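Local coordinates for protein Ves (Pseudomonas fluorescens, PDB 5FCC) that is of unsettled biochemical activity but, as a HutD protein of the cupin clan, probably takes part in controlling histidine utilisation, at residues G65-I70 and A97-S102; E43-R48 and N117-P122; V13-D18 and L157-G162; M22-G27 and A52-S57. All coordinates share one frame; numbering follows the deposited sequence.

Contact 1: G65-I70 and A97-S102. With NA (sodium ion), chain G; EDO (1,2-ethanediol), chain C.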
loop_
_atom_site.group_PDB
_atom_site.type_symbol
_atom_site.label_atom_id
_atom_site.label_comp_id
_atom_site.label_asym_id
_atom_site.label_seq_id
_atom_site.Cartn_x
_atom_site.Cartn_y
_atom_site.Cartn_z
ATOM N N GLY A 65 -6.282 -15.552 10.972
ATOM C CA GLY A 65 -5.082 -16.228 10.525
ATOM C C GLY A 65 -3.829 -15.366 10.501
ATOM O O GLY A 65 -2.819 -15.795 9.939
ATOM N N TYR A 66 -3.859 -14.160 11.077
ATOM C CA TYR A 66 -2.679 -13.308 11.175
ATOM C C TYR A 66 -2.353 -13.022 12.632
ATOM O O TYR A 66 -3.249 -12.819 13.448
ATOM C CB TYR A 66 -2.873 -11.978 10.433
ATOM C CG TYR A 66 -2.788 -12.193 8.945
ATOM C CD1 TYR A 66 -3.884 -12.679 8.249
ATOM C CD2 TYR A 66 -1.604 -11.970 8.256
ATOM C CE1 TYR A 66 -3.824 -12.934 6.894
ATOM C CE2 TYR A 66 -1.525 -12.210 6.885
ATOM C CZ TYR A 66 -2.647 -12.692 6.215
ATOM O OH TYR A 66 -2.580 -12.948 4.873
ATOM N N GLN A 67 -1.064 -12.936 12.917
ATOM C CA GLN A 67 -0.558 -12.569 14.225
ATOM C C GLN A 67 -0.104 -11.110 14.186
ATOM O O GLN A 67 0.592 -10.696 13.256
ATOM C CB GLN A 67 0.604 -13.489 14.611
ATOM C CG GLN A 67 1.288 -13.100 15.922
ATOM C CD GLN A 67 0.393 -13.358 17.129
ATOM O OE1 GLN A 67 -0.181 -14.423 17.240
ATOM N NE2 GLN A 67 0.234 -12.357 17.999
ATOM N N ARG A 68 -0.488 -10.335 15.187
ATOM C CA ARG A 68 -0.096 -8.938 15.234
ATOM C C ARG A 68 0.836 -8.656 16.402
ATOM O O ARG A 68 0.730 -9.264 17.472
ATOM C CB ARG A 68 -1.319 -8.033 15.305
ATOM C CG ARG A 68 -2.313 -8.321 14.162
ATOM C CD ARG A 68 -3.453 -7.344 14.163
ATOM N NE ARG A 68 -2.987 -5.970 13.961
ATOM C CZ ARG A 68 -3.785 -4.904 13.903
ATOM N NH1 ARG A 68 -5.093 -5.045 14.049
ATOM N NH2 ARG A 68 -3.266 -3.686 13.712
ATOM N N VAL A 69 1.754 -7.726 16.184
ATOM C CA VAL A 69 2.599 -7.196 17.236
ATOM C C VAL A 69 2.631 -5.702 17.017
ATOM O O VAL A 69 3.149 -5.235 15.999
ATOM C CB VAL A 69 4.010 -7.778 17.216
ATOM C CG1 VAL A 69 4.775 -7.252 18.413
ATOM C CG2 VAL A 69 3.953 -9.298 17.224
ATOM N N ILE A 70 2.076 -4.950 17.950
ATOM C CA ILE A 70 2.036 -3.510 17.807
ATOM C C ILE A 70 2.779 -2.873 18.960
ATOM O O ILE A 70 2.894 -3.432 20.064
ATOM C CB ILE A 70 0.586 -2.996 17.727
ATOM C CG1 ILE A 70 -0.108 -3.230 19.068
ATOM C CG2 ILE A 70 -0.132 -3.762 16.622
ATOM C CD1 ILE A 70 -1.431 -2.494 19.224
ATOM N N ALA A 97 1.561 -8.311 21.598
ATOM C CA ALA A 97 1.166 -9.313 20.616
ATOM C C ALA A 97 -0.271 -9.753 20.841
ATOM O O ALA A 97 -0.712 -9.905 21.990
ATOM C CB ALA A 97 2.068 -10.550 20.689
ATOM N N PHE A 98 -0.989 -9.970 19.740
ATOM C CA PHE A 98 -2.330 -10.515 19.806
ATOM C C PHE A 98 -2.699 -11.088 18.452
ATOM O O PHE A 98 -2.123 -10.718 17.422
ATOM C CB PHE A 98 -3.352 -9.471 20.221
ATOM C CG PHE A 98 -3.420 -8.283 19.308
ATOM C CD1 PHE A 98 -2.499 -7.249 19.422
ATOM C CD2 PHE A 98 -4.442 -8.170 18.379
ATOM C CE1 PHE A 98 -2.594 -6.128 18.614
ATOM C CE2 PHE A 98 -4.537 -7.062 17.556
ATOM C CZ PHE A 98 -3.607 -6.039 17.674
ATOM N N ARG A 99 -3.661 -12.011 18.489
ATOM C CA ARG A 99 -4.151 -12.667 17.289
ATOM C C ARG A 99 -5.000 -11.700 16.491
ATOM O O ARG A 99 -5.775 -10.911 17.057
ATOM C CB ARG A 99 -5.004 -13.882 17.638
ATOM C CG ARG A 99 -4.308 -15.033 18.324
ATOM C CD ARG A 99 -5.386 -15.940 18.959
ATOM N NE ARG A 99 -5.241 -17.354 18.608
ATOM C CZ ARG A 99 -5.670 -17.903 17.471
ATOM N NH1 ARG A 99 -6.273 -17.158 16.555
ATOM N NH2 ARG A 99 -5.491 -19.201 17.247
ATOM N N GLY A 100 -4.843 -11.757 15.165
ATOM C CA GLY A 100 -5.667 -10.945 14.286
ATOM C C GLY A 100 -7.148 -11.238 14.410
ATOM O O GLY A 100 -7.964 -10.353 14.145
ATOM N N ASP A 101 -7.518 -12.453 14.840
ATOM C CA ASP A 101 -8.934 -12.791 14.915
ATOM C C ASP A 101 -9.604 -12.270 16.184
ATOM O O ASP A 101 -10.839 -12.246 16.245
ATOM C CB ASP A 101 -9.146 -14.310 14.772
ATOM C CG ASP A 101 -8.639 -15.130 15.972
ATOM O OD1 ASP A 101 -8.387 -14.587 17.076
ATOM O OD2 ASP A 101 -8.524 -16.364 15.801
ATOM N N SER A 102 -8.825 -11.854 17.186
ATOM C CA SER A 102 -9.398 -11.328 18.418
ATOM C C SER A 102 -10.051 -9.980 18.156
ATOM O O SER A 102 -9.535 -9.166 17.387
ATOM C CB SER A 102 -8.323 -11.176 19.500
ATOM O OG SER A 102 -7.682 -12.408 19.770
HETATM NA NA NA G . -4.504 -12.717 3.407
HETATM C C1 EDO C . -3.990 -0.088 15.235
HETATM O O1 EDO C . -3.616 -0.558 13.943
HETATM C C2 EDO C . -3.052 -0.711 16.281
HETATM O O2 EDO C . -1.711 -0.336 15.961
HETATM O O HOH W 1 -5.965 -15.065 14.035
HETATM O O HOH W 2 -6.188 -11.860 4.981
HETATM O O HOH W 3 -6.310 -11.407 2.228
HETATM O O HOH W 4 -3.390 -10.492 3.609
HETATM O O HOH W 5 -5.162 -14.906 3.893
#

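Contact 2: E43-R48 and N117-P122. With NA (sodium ion), chain G.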
loop_
_atom_site.group_PDB
_atom_site.type_symbol
_atom_site.label_atom_id
_atom_site.label_comp_id
_atom_site.label_asym_id
_atom_site.label_seq_id
_atom_site.Cartn_x
_atom_site.Cartn_y
_atom_site.Cartn_z
ATOM N N GLU A 43 -3.823 -15.252 -1.326
ATOM C CA GLU A 43 -3.758 -15.083 0.124
ATOM C C GLU A 43 -3.213 -13.725 0.548
ATOM O O GLU A 43 -3.078 -13.475 1.754
ATOM C CB GLU A 43 -2.952 -16.224 0.761
ATOM C CG GLU A 43 -3.641 -17.610 0.625
ATOM C CD GLU A 43 -5.059 -17.657 1.267
ATOM O OE1 GLU A 43 -5.333 -16.891 2.222
ATOM O OE2 GLU A 43 -5.904 -18.471 0.821
ATOM N N GLY A 44 -2.949 -12.826 -0.405
ATOM C CA GLY A 44 -2.593 -11.469 -0.059
ATOM C C GLY A 44 -1.230 -11.456 0.607
ATOM O O GLY A 44 -0.479 -12.419 0.546
ATOM N N PHE A 45 -0.908 -10.348 1.253
ATOM C CA PHE A 45 0.393 -10.278 1.900
ATOM C C PHE A 45 0.489 -11.299 3.034
ATOM O O PHE A 45 -0.499 -11.607 3.702
ATOM C CB PHE A 45 0.688 -8.867 2.409
ATOM C CG PHE A 45 -0.237 -8.354 3.481
ATOM C CD1 PHE A 45 -0.091 -8.757 4.823
ATOM C CD2 PHE A 45 -1.174 -7.366 3.187
ATOM C CE1 PHE A 45 -0.913 -8.252 5.810
ATOM C CE2 PHE A 45 -1.997 -6.832 4.190
ATOM C CZ PHE A 45 -1.866 -7.282 5.511
ATOM N N GLY A 46 1.678 -11.859 3.195
ATOM C CA GLY A 46 1.985 -12.753 4.292
ATOM C C GLY A 46 2.471 -11.992 5.513
ATOM O O GLY A 46 2.349 -12.476 6.636
ATOM N N TRP A 47 3.037 -10.806 5.305
ATOM C CA TRP A 47 3.372 -9.931 6.409
ATOM C C TRP A 47 3.337 -8.495 5.919
ATOM O O TRP A 47 3.428 -8.227 4.711
ATOM C CB TRP A 47 4.743 -10.264 6.992
ATOM C CG TRP A 47 5.881 -10.239 6.025
ATOM C CD1 TRP A 47 6.471 -11.313 5.401
ATOM C CD2 TRP A 47 6.605 -9.081 5.595
ATOM N NE1 TRP A 47 7.537 -10.889 4.620
ATOM C CE2 TRP A 47 7.629 -9.522 4.717
ATOM C CE3 TRP A 47 6.509 -7.727 5.887
ATOM C CZ2 TRP A 47 8.507 -8.640 4.102
ATOM C CZ3 TRP A 47 7.385 -6.854 5.279
ATOM C CH2 TRP A 47 8.379 -7.307 4.414
ATOM N N ARG A 48 3.264 -7.576 6.879
ATOM C CA ARG A 48 3.204 -6.153 6.588
ATOM C C ARG A 48 3.772 -5.356 7.762
ATOM O O ARG A 48 3.548 -5.698 8.919
ATOM C CB ARG A 48 1.755 -5.752 6.295
ATOM C CG ARG A 48 1.591 -4.304 5.936
ATOM C CD ARG A 48 0.134 -3.937 5.976
ATOM N NE ARG A 48 -0.018 -2.569 5.507
ATOM C CZ ARG A 48 -1.125 -1.863 5.671
ATOM N NH1 ARG A 48 -2.157 -2.418 6.302
ATOM N NH2 ARG A 48 -1.190 -0.615 5.203
ATOM N N ASN A 117 3.265 -1.230 13.576
ATOM C CA ASN A 117 2.458 -2.433 13.403
ATOM C C ASN A 117 3.238 -3.472 12.613
ATOM O O ASN A 117 3.617 -3.230 11.456
ATOM C CB ASN A 117 1.152 -2.161 12.645
ATOM C CG ASN A 117 0.079 -1.525 13.507
ATOM O OD1 ASN A 117 0.316 -1.157 14.655
ATOM N ND2 ASN A 117 -1.100 -1.332 12.920
ATOM N N LEU A 118 3.420 -4.642 13.214
ATOM C CA LEU A 118 3.810 -5.841 12.491
ATOM C C LEU A 118 2.598 -6.747 12.439
ATOM O O LEU A 118 1.908 -6.920 13.449
ATOM C CB LEU A 118 4.960 -6.592 13.158
ATOM C CG LEU A 118 5.159 -8.017 12.655
ATOM C CD1 LEU A 118 5.573 -8.043 11.131
ATOM C CD2 LEU A 118 6.165 -8.740 13.527
ATOM N N ILE A 119 2.350 -7.328 11.272
ATOM C CA ILE A 119 1.353 -8.368 11.127
ATOM C C ILE A 119 1.973 -9.442 10.265
ATOM O O ILE A 119 2.685 -9.131 9.306
ATOM C CB ILE A 119 0.029 -7.819 10.535
ATOM C CG1 ILE A 119 -1.043 -8.909 10.535
ATOM C CG2 ILE A 119 0.235 -7.240 9.111
ATOM C CD1 ILE A 119 -2.448 -8.413 10.327
ATOM N N TYR A 120 1.729 -10.712 10.604
ATOM C CA TYR A 120 2.191 -11.764 9.714
ATOM C C TYR A 120 1.291 -12.976 9.866
ATOM O O TYR A 120 0.572 -13.144 10.861
ATOM C CB TYR A 120 3.656 -12.139 9.968
ATOM C CG TYR A 120 3.808 -12.797 11.326
ATOM C CD1 TYR A 120 3.900 -12.031 12.481
ATOM C CD2 TYR A 120 3.804 -14.182 11.451
ATOM C CE1 TYR A 120 3.990 -12.633 13.735
ATOM C CE2 TYR A 120 3.901 -14.786 12.693
ATOM C CZ TYR A 120 4.010 -14.005 13.821
ATOM O OH TYR A 120 4.099 -14.633 15.033
ATOM N N SER A 121 1.341 -13.812 8.842
ATOM C CA SER A 121 0.591 -15.048 8.804
ATOM C C SER A 121 1.463 -16.116 9.428
ATOM O O SER A 121 2.508 -16.449 8.858
ATOM C CB SER A 121 0.253 -15.412 7.355
ATOM O OG SER A 121 -0.136 -16.770 7.278
ATOM N N PRO A 122 1.110 -16.666 10.602
ATOM C CA PRO A 122 1.954 -17.726 11.176
ATOM C C PRO A 122 2.054 -18.950 10.284
ATOM O O PRO A 122 3.083 -19.641 10.288
ATOM C CB PRO A 122 1.270 -18.044 12.517
ATOM C CG PRO A 122 0.550 -16.798 12.898
ATOM C CD PRO A 122 0.071 -16.218 11.547
HETATM NA NA NA G . -4.504 -12.717 3.407
HETATM O O HOH W 5 -5.162 -14.906 3.893
HETATM O O HOH W 4 -3.390 -10.492 3.609
HETATM O O HOH W 2 -6.188 -11.860 4.981
HETATM O O HOH W 3 -6.310 -11.407 2.228
#

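Contact 3: V13-D18 and L157-G162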
loop_
_atom_site.group_PDB
_atom_site.type_symbol
_atom_site.label_atom_id
_atom_site.label_comp_id
_atom_site.label_asym_id
_atom_site.label_seq_id
_atom_site.Cartn_x
_atom_site.Cartn_y
_atom_site.Cartn_z
ATOM N N VAL A 13 15.894 0.706 1.515
ATOM C CA VAL A 13 15.759 1.607 2.665
ATOM C C VAL A 13 14.512 2.445 2.434
ATOM O O VAL A 13 14.515 3.363 1.603
ATOM C CB VAL A 13 16.968 2.506 2.880
ATOM C CG1 VAL A 13 16.702 3.432 4.080
ATOM C CG2 VAL A 13 18.210 1.718 3.106
ATOM N N TRP A 14 13.445 2.137 3.154
ATOM C CA TRP A 14 12.248 2.957 3.094
ATOM C C TRP A 14 12.443 4.195 3.964
ATOM O O TRP A 14 12.870 4.093 5.116
ATOM C CB TRP A 14 11.033 2.140 3.518
ATOM C CG TRP A 14 11.046 0.811 2.833
ATOM C CD1 TRP A 14 11.522 -0.377 3.332
ATOM C CD2 TRP A 14 10.600 0.539 1.502
ATOM N NE1 TRP A 14 11.389 -1.368 2.389
ATOM C CE2 TRP A 14 10.821 -0.829 1.262
ATOM C CE3 TRP A 14 10.016 1.319 0.491
ATOM C CZ2 TRP A 14 10.523 -1.416 0.046
ATOM C CZ3 TRP A 14 9.688 0.716 -0.714
ATOM C CH2 TRP A 14 9.932 -0.633 -0.926
ATOM N N ARG A 15 12.198 5.372 3.385
ATOM C CA ARG A 15 12.283 6.633 4.108
ATOM C C ARG A 15 10.890 7.016 4.551
ATOM O O ARG A 15 9.949 6.963 3.759
ATOM C CB ARG A 15 12.877 7.752 3.241
ATOM C CG ARG A 15 14.273 7.460 2.721
ATOM C CD ARG A 15 15.240 7.252 3.840
ATOM N NE ARG A 15 16.568 6.880 3.369
ATOM C CZ ARG A 15 17.623 6.722 4.163
ATOM N NH1 ARG A 15 17.507 6.908 5.478
ATOM N NH2 ARG A 15 18.794 6.384 3.655
ATOM N N ALA A 16 10.759 7.385 5.829
ATOM C CA ALA A 16 9.451 7.739 6.377
ATOM C C ALA A 16 8.768 8.877 5.606
ATOM O O ALA A 16 7.535 8.989 5.633
ATOM C CB ALA A 16 9.599 8.133 7.842
ATOM N N VAL A 17 9.540 9.758 4.957
ATOM C CA VAL A 17 8.906 10.874 4.251
ATOM C C VAL A 17 8.066 10.380 3.081
ATOM O O VAL A 17 7.099 11.045 2.695
ATOM C CB VAL A 17 9.954 11.913 3.789
ATOM C CG1 VAL A 17 10.608 12.551 4.993
ATOM C CG2 VAL A 17 11.014 11.268 2.904
ATOM N N ASP A 18 8.393 9.199 2.550
ATOM C CA ASP A 18 7.703 8.567 1.436
ATOM C C ASP A 18 6.656 7.565 1.878
ATOM O O ASP A 18 6.174 6.801 1.035
ATOM C CB ASP A 18 8.689 7.830 0.521
ATOM C CG ASP A 18 9.830 8.716 0.036
ATOM O OD1 ASP A 18 9.633 9.937 -0.112
ATOM O OD2 ASP A 18 10.935 8.175 -0.182
ATOM N N LEU A 157 24.248 -1.822 8.387
ATOM C CA LEU A 157 24.612 -2.251 7.045
ATOM C C LEU A 157 25.013 -1.046 6.196
ATOM O O LEU A 157 24.540 -0.857 5.073
ATOM C CB LEU A 157 23.464 -3.021 6.398
ATOM C CG LEU A 157 23.161 -4.388 6.988
ATOM C CD1 LEU A 157 21.739 -4.771 6.732
ATOM C CD2 LEU A 157 24.106 -5.409 6.369
ATOM N N GLY A 158 25.841 -0.184 6.779
ATOM C CA GLY A 158 26.307 1.002 6.090
ATOM C C GLY A 158 25.254 2.035 5.742
ATOM O O GLY A 158 25.608 3.085 5.184
ATOM N N GLU A 159 23.978 1.782 6.032
ATOM C CA GLU A 159 22.953 2.800 5.860
ATOM C C GLU A 159 22.775 3.575 7.160
ATOM O O GLU A 159 23.274 3.190 8.222
ATOM C CB GLU A 159 21.631 2.181 5.419
ATOM C CG GLU A 159 21.727 1.327 4.153
ATOM C CD GLU A 159 22.033 2.142 2.896
ATOM O OE1 GLU A 159 21.791 3.375 2.909
ATOM O OE2 GLU A 159 22.506 1.542 1.897
ATOM N N LYS A 160 22.094 4.709 7.055
ATOM C CA LYS A 160 21.774 5.543 8.207
ATOM C C LYS A 160 20.281 5.786 8.136
ATOM O O LYS A 160 19.795 6.422 7.192
ATOM C CB LYS A 160 22.542 6.871 8.217
ATOM C CG LYS A 160 24.017 6.767 8.591
ATOM C CD LYS A 160 24.574 8.140 8.968
ATOM C CE LYS A 160 26.017 8.071 9.479
ATOM N NZ LYS A 160 26.999 7.929 8.370
ATOM N N LEU A 161 19.555 5.239 9.103
ATOM C CA LEU A 161 18.117 5.377 9.141
ATOM C C LEU A 161 17.816 6.553 10.025
ATOM O O LEU A 161 18.362 6.654 11.125
ATOM C CB LEU A 161 17.444 4.123 9.703
ATOM C CG LEU A 161 18.003 2.844 9.112
ATOM C CD1 LEU A 161 17.295 1.608 9.784
ATOM C CD2 LEU A 161 17.781 2.867 7.633
ATOM N N GLY A 162 16.967 7.448 9.533
ATOM C CA GLY A 162 16.424 8.511 10.345
ATOM C C GLY A 162 15.124 8.072 10.984
ATOM O O GLY A 162 14.736 6.903 10.941
HETATM O O HOH W 6 21.486 5.672 4.474
#

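Contact 4: M22-G27 and A52-S57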
loop_
_atom_site.group_PDB
_atom_site.type_symbol
_atom_site.label_atom_id
_atom_site.label_comp_id
_atom_site.label_asym_id
_atom_site.label_seq_id
_atom_site.Cartn_x
_atom_site.Cartn_y
_atom_site.Cartn_z
ATOM N N MET A 22 -2.879 6.081 4.159
ATOM C CA MET A 22 -4.261 5.819 3.772
ATOM C C MET A 22 -5.156 6.025 4.972
ATOM O O MET A 22 -4.909 5.440 6.042
ATOM C CB MET A 22 -4.430 4.392 3.237
ATOM C CG MET A 22 -3.478 4.014 2.108
ATOM S SD MET A 22 -4.025 4.570 0.485
ATOM C CE MET A 22 -3.332 3.290 -0.583
ATOM N N PRO A 23 -6.232 6.802 4.863
ATOM C CA PRO A 23 -7.153 6.960 5.991
ATOM C C PRO A 23 -8.007 5.711 6.212
ATOM O O PRO A 23 -8.308 4.952 5.282
ATOM C CB PRO A 23 -8.011 8.160 5.573
ATOM C CG PRO A 23 -8.023 8.081 4.079
ATOM C CD PRO A 23 -6.673 7.554 3.672
ATOM N N TRP A 24 -8.401 5.504 7.469
ATOM C CA TRP A 24 -9.226 4.353 7.818
ATOM C C TRP A 24 -10.669 4.536 7.354
ATOM O O TRP A 24 -11.175 5.657 7.231
ATOM C CB TRP A 24 -9.236 4.123 9.323
ATOM C CG TRP A 24 -7.943 3.723 9.883
ATOM C CD1 TRP A 24 -6.773 3.522 9.211
ATOM C CD2 TRP A 24 -7.671 3.473 11.258
ATOM N NE1 TRP A 24 -5.785 3.157 10.088
ATOM C CE2 TRP A 24 -6.312 3.119 11.355
ATOM C CE3 TRP A 24 -8.447 3.506 12.420
ATOM C CZ2 TRP A 24 -5.709 2.807 12.574
ATOM C CZ3 TRP A 24 -7.848 3.189 13.629
ATOM C CH2 TRP A 24 -6.494 2.843 13.694
ATOM N N LYS A 25 -11.345 3.401 7.136
ATOM C CA LYS A 25 -12.733 3.439 6.684
ATOM C C LYS A 25 -13.610 4.208 7.670
ATOM O O LYS A 25 -14.293 5.169 7.292
ATOM C CB LYS A 25 -13.264 2.014 6.471
ATOM C CG LYS A 25 -14.597 1.961 5.715
ATOM C CD LYS A 25 -15.223 0.566 5.691
ATOM C CE LYS A 25 -14.300 -0.470 5.069
ATOM N NZ LYS A 25 -15.016 -1.749 4.712
ATOM N N ASN A 26 -13.576 3.824 8.951
ATOM C CA ASN A 26 -14.416 4.455 9.968
ATOM C C ASN A 26 -13.940 5.850 10.375
ATOM O O ASN A 26 -14.588 6.472 11.226
ATOM C CB ASN A 26 -14.524 3.551 11.211
ATOM C CG ASN A 26 -13.163 3.260 11.884
ATOM O OD1 ASN A 26 -12.280 4.122 11.969
ATOM N ND2 ASN A 26 -13.008 2.032 12.381
ATOM N N GLY A 27 -12.840 6.352 9.800
ATOM C CA GLY A 27 -12.285 7.646 10.157
ATOM C C GLY A 27 -11.460 7.696 11.434
ATOM O O GLY A 27 -10.939 8.771 11.769
ATOM N N ALA A 52 0.448 2.926 12.310
ATOM C CA ALA A 52 -0.943 3.312 12.446
ATOM C C ALA A 52 -0.992 4.578 13.293
ATOM O O ALA A 52 -0.354 4.656 14.351
ATOM C CB ALA A 52 -1.797 2.195 13.031
ATOM N N ASP A 53 -1.660 5.593 12.763
ATOM C CA ASP A 53 -2.033 6.786 13.505
ATOM C C ASP A 53 -3.430 6.563 14.069
ATOM O O ASP A 53 -4.383 6.379 13.306
ATOM C CB ASP A 53 -2.026 8.016 12.594
ATOM C CG ASP A 53 -0.622 8.488 12.227
ATOM O OD1 ASP A 53 0.191 7.691 11.697
ATOM O OD2 ASP A 53 -0.342 9.686 12.470
ATOM N N ILE A 54 -3.560 6.572 15.389
ATOM C CA ILE A 54 -4.846 6.364 16.044
ATOM C C ILE A 54 -5.291 7.706 16.605
ATOM O O ILE A 54 -4.692 8.223 17.557
ATOM C CB ILE A 54 -4.765 5.292 17.135
ATOM C CG1 ILE A 54 -3.929 4.123 16.626
ATOM C CG2 ILE A 54 -6.158 4.803 17.513
ATOM C CD1 ILE A 54 -4.135 2.866 17.388
ATOM N N GLY A 55 -6.335 8.279 16.007
ATOM C CA GLY A 55 -6.786 9.603 16.388
ATOM C C GLY A 55 -7.991 9.581 17.305
ATOM O O GLY A 55 -8.318 10.586 17.939
ATOM N N GLU A 56 -8.671 8.439 17.367
ATOM C CA GLU A 56 -9.835 8.256 18.218
ATOM C C GLU A 56 -9.810 6.851 18.782
ATOM O O GLU A 56 -9.354 5.910 18.123
ATOM C CB GLU A 56 -11.159 8.450 17.453
ATOM C CG GLU A 56 -11.407 9.857 16.914
ATOM C CD GLU A 56 -12.471 9.892 15.813
ATOM O OE1 GLU A 56 -12.992 8.815 15.439
ATOM O OE2 GLU A 56 -12.773 10.998 15.310
ATOM N N SER A 57 -10.319 6.715 20.003
ATOM C CA SER A 57 -10.607 5.399 20.544
ATOM C C SER A 57 -11.544 4.656 19.602
ATOM O O SER A 57 -12.274 5.260 18.814
ATOM C CB SER A 57 -11.239 5.522 21.929
ATOM O OG SER A 57 -10.506 6.438 22.732
#

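Contact 1: G65-I70 and A97-S102
Residues Gln-67 to Ile-70 and Ala-97 to Arg-99 form an antiparallel strand pair, with axes 4.7 Å apart at closest approach and 152° between their directions. Arg-68 and Phe-98 make the hydrogen-bonded pair: Arg-68 N gives to Phe-98 O at 2.8 Å, and Phe-98 N returns to Arg-68 O at 2.9 Å. Past the strand, where a type I turn from Arg-99 to Ser-102 begins, Gly-100 N bonds to Tyr-66 O at 2.6 Å. Glycine suits this place, since a beta carbon would run into that oxygen.

On the Arg-68 face, Phe-98 holds CG between its backbone N and carbonyl carbon (chi1 59°), which lays the ring alongside the arginine. Arg-68 CB sits over the ring face in a CH-pi contact, 4.0 Å from the centroid. Farther out, Phe-98 CZ lies over one guanidinium face, the planes 48° apart. Ile-70 CG1 meets the ring edge, 3.8 Å from Phe-98 CE1. The tip of Arg-68 gives a hydrogen bond from NH2 to O1 of an ethanediol, probably from the crystallisation liquor, 3.2 Å away, which Asp-115 also binds. On the other face, Gln-67 bends back so that NE2 reaches Arg-68 O at 3.2 Å, from the face of the carbonyl opposite Phe-98 N. Tyr-66 turns its ring away from 97-102, and its OH binds a sodium ion together with Glu-43 O and four waters.

The pair forms one edge of the six-stranded antiparallel sheet of this cupin-clan protein, with 96-99 its outermost strand within the chain, and Arg-68 lines what the ethanediol suggests is a pocket.

Contact 2: E43-R48 and N117-P122
Ile-119 directs CG1 anti to its backbone N (chi1 -174°), which leaves CG2 between N and the carbonyl carbon, and this methyl is the one that enters the contact. Phe-45 holds its CG in the corresponding position (chi1 63°), which sends the side chain across that of Ile-119 at about a right angle. Ile-119 CG2 then touches Phe-45 CE1 at 3.6 Å and Arg-48 CB at 3.5 Å. A beta-branched residue suits this place, offering a methyl close to the backbone, within reach of both Phe-45 and Arg-48.

Arg-48 CB also lies over one face of the Phe-45 ring, while a water bound to sodium sits over the centre of the opposite face. The rest of Arg-48 extends away to a salt bridge with Glu-33. On the reverse side of the strands, Trp-47 CB and Tyr-120 CB meet at 3.7 Å, and both rings diverge.

Arg-48 and Ile-119 are an antiparallel hydrogen-bonded pair, with Arg-48 N to Ile-119 O at 2.9 Å and Ile-119 N to Arg-48 O at 3.1 Å. Ser-121 N continues the ladder to Gly-46 O at 2.8 Å. Before the strand, Glu-43 O binds the sodium ion at 2.3 Å, and Tyr-66 OH is the remaining protein ligand. Glu-43 OE1 accepts a bond from one of the ion's four waters. Gly-44 has a positive phi, and a beta carbon there would crowd the metal.

Strand 47-54 lies between strands 29-36 and 113-120, and 113-120 is bordered in turn by 67-74. Trp-47 meets Tyr-125 edge-to-face, and Asp-18 of the second subunit accepts a hydrogen bond from Phe-45 N.

Contact 3: V13-D18 and L157-G162
Arg-15 reaches Lys-160 with a single fold near its base: CG stands anti to the carbonyl carbon (chi1 -59°), the chain bends once, at chi2 (-60°), and runs extended from there. NH1 donates to Lys-160 O at 2.9 Å, almost straight at 176°, with the bond lying in both the carbonyl plane and the guanidinium plane. NH2 binds a water at 2.9 Å, and this water donates to Glu-159 OE1 and accepts from Lys-160 N. The charges of Arg-15 and Glu-159 are thus joined through water, with NH2 and OE1 4.3 Å apart. Asp-165 completes the grip with a salt bridge to NH1.

Val-13 CG1 covers the centre of one guanidinium face and also meets Leu-161 CD2 at 3.8 Å. Its other methyl, CG2, rests on Glu-159 CG at 3.7 Å. A leucine in place of Arg-15 would probably leave Lys-160 O and Asp-165 without their charged partner and the bridging water less firmly held.

Strand 10-14 is the edge of a five-stranded sheet, next to 166-170. Strand 159-161 borders a four-stranded one beside 154-156, and Leu-161 packs inward on Val-147 and Leu-167 of the first sheet.

Contact 4: M22-G27 and A52-S57
Trp-24 lays its six-membered ring over the carbonyl of Asp-53, whose O stands 3.9 Å above the indole plane, offset toward the rim. The methyl of Ala-52 meets the same ring at its edge, in plane, with CB 4.0 Å from Trp-24 CZ2. Ile-54 approaches obliquely, its CG1 4.1 Å from Trp-24 CH2. These residues suit their roles: a broad flat indole can span the distance to a strand that is not its neighbour, the small alanine lets the edge come close, and the isoleucine adds a hydrocarbon flank while its side chain also packs on Cys-106 and Leu-108.

With CG anti to the carbonyl carbon (chi1 -66°) and chi2 near zero (-1°), these torsions carry the indole toward 52-54, where NE1 hydrogen-bonds to Thr-31 OG1, a bond that would hold the ring's rotation. Asn-26 OD1 lies at another part of the edge, in the indole plane, and accepts a bond from Gly-28 N. A serine in place of Trp-24 would probably open a gap beside Ala-52 and Ile-54 and leave Thr-31 without its indole partner.

No hydrogen bond joins the two segments. The backbone of Trp-24 starts a type I turn closed by Gly-27 N to Trp-24 O at 3.1 Å, and Gly-27 has the positive phi (79°) that glycine tolerates well.

Strands 21-23, 29-36 and 47-54 follow one another as an antiparallel beta meander of the cupin-type fold. Trp-24 reaches across the middle strand, 29-36, to which NE1 is bonded through Thr-31, and ties the tight connection after 21-23 to the end of 47-54.

How the contacts relate
Starting from the N terminus, strand 10-14 leads into contact 3, whose partner lies 139 residues on, so this widest loop encloses all the others and joins edges of two sheets. Contact 4 closes first, bringing 22-27 to the end of strand 47-54. Contact 2 opens at 43-48, before contact 4 has closed, and ends at 117-122; the two therefore cross, and they share strand 47-54. Contact 1 lies within the loop of contact 2 and follows contact 4 in series. Contacts 1, 2 and 4 reach one six-stranded sheet, and sodium joins 1 with 2. Contact 3 stands on the opposite side of the chain's centre from contact 1, about 27 Å between centres.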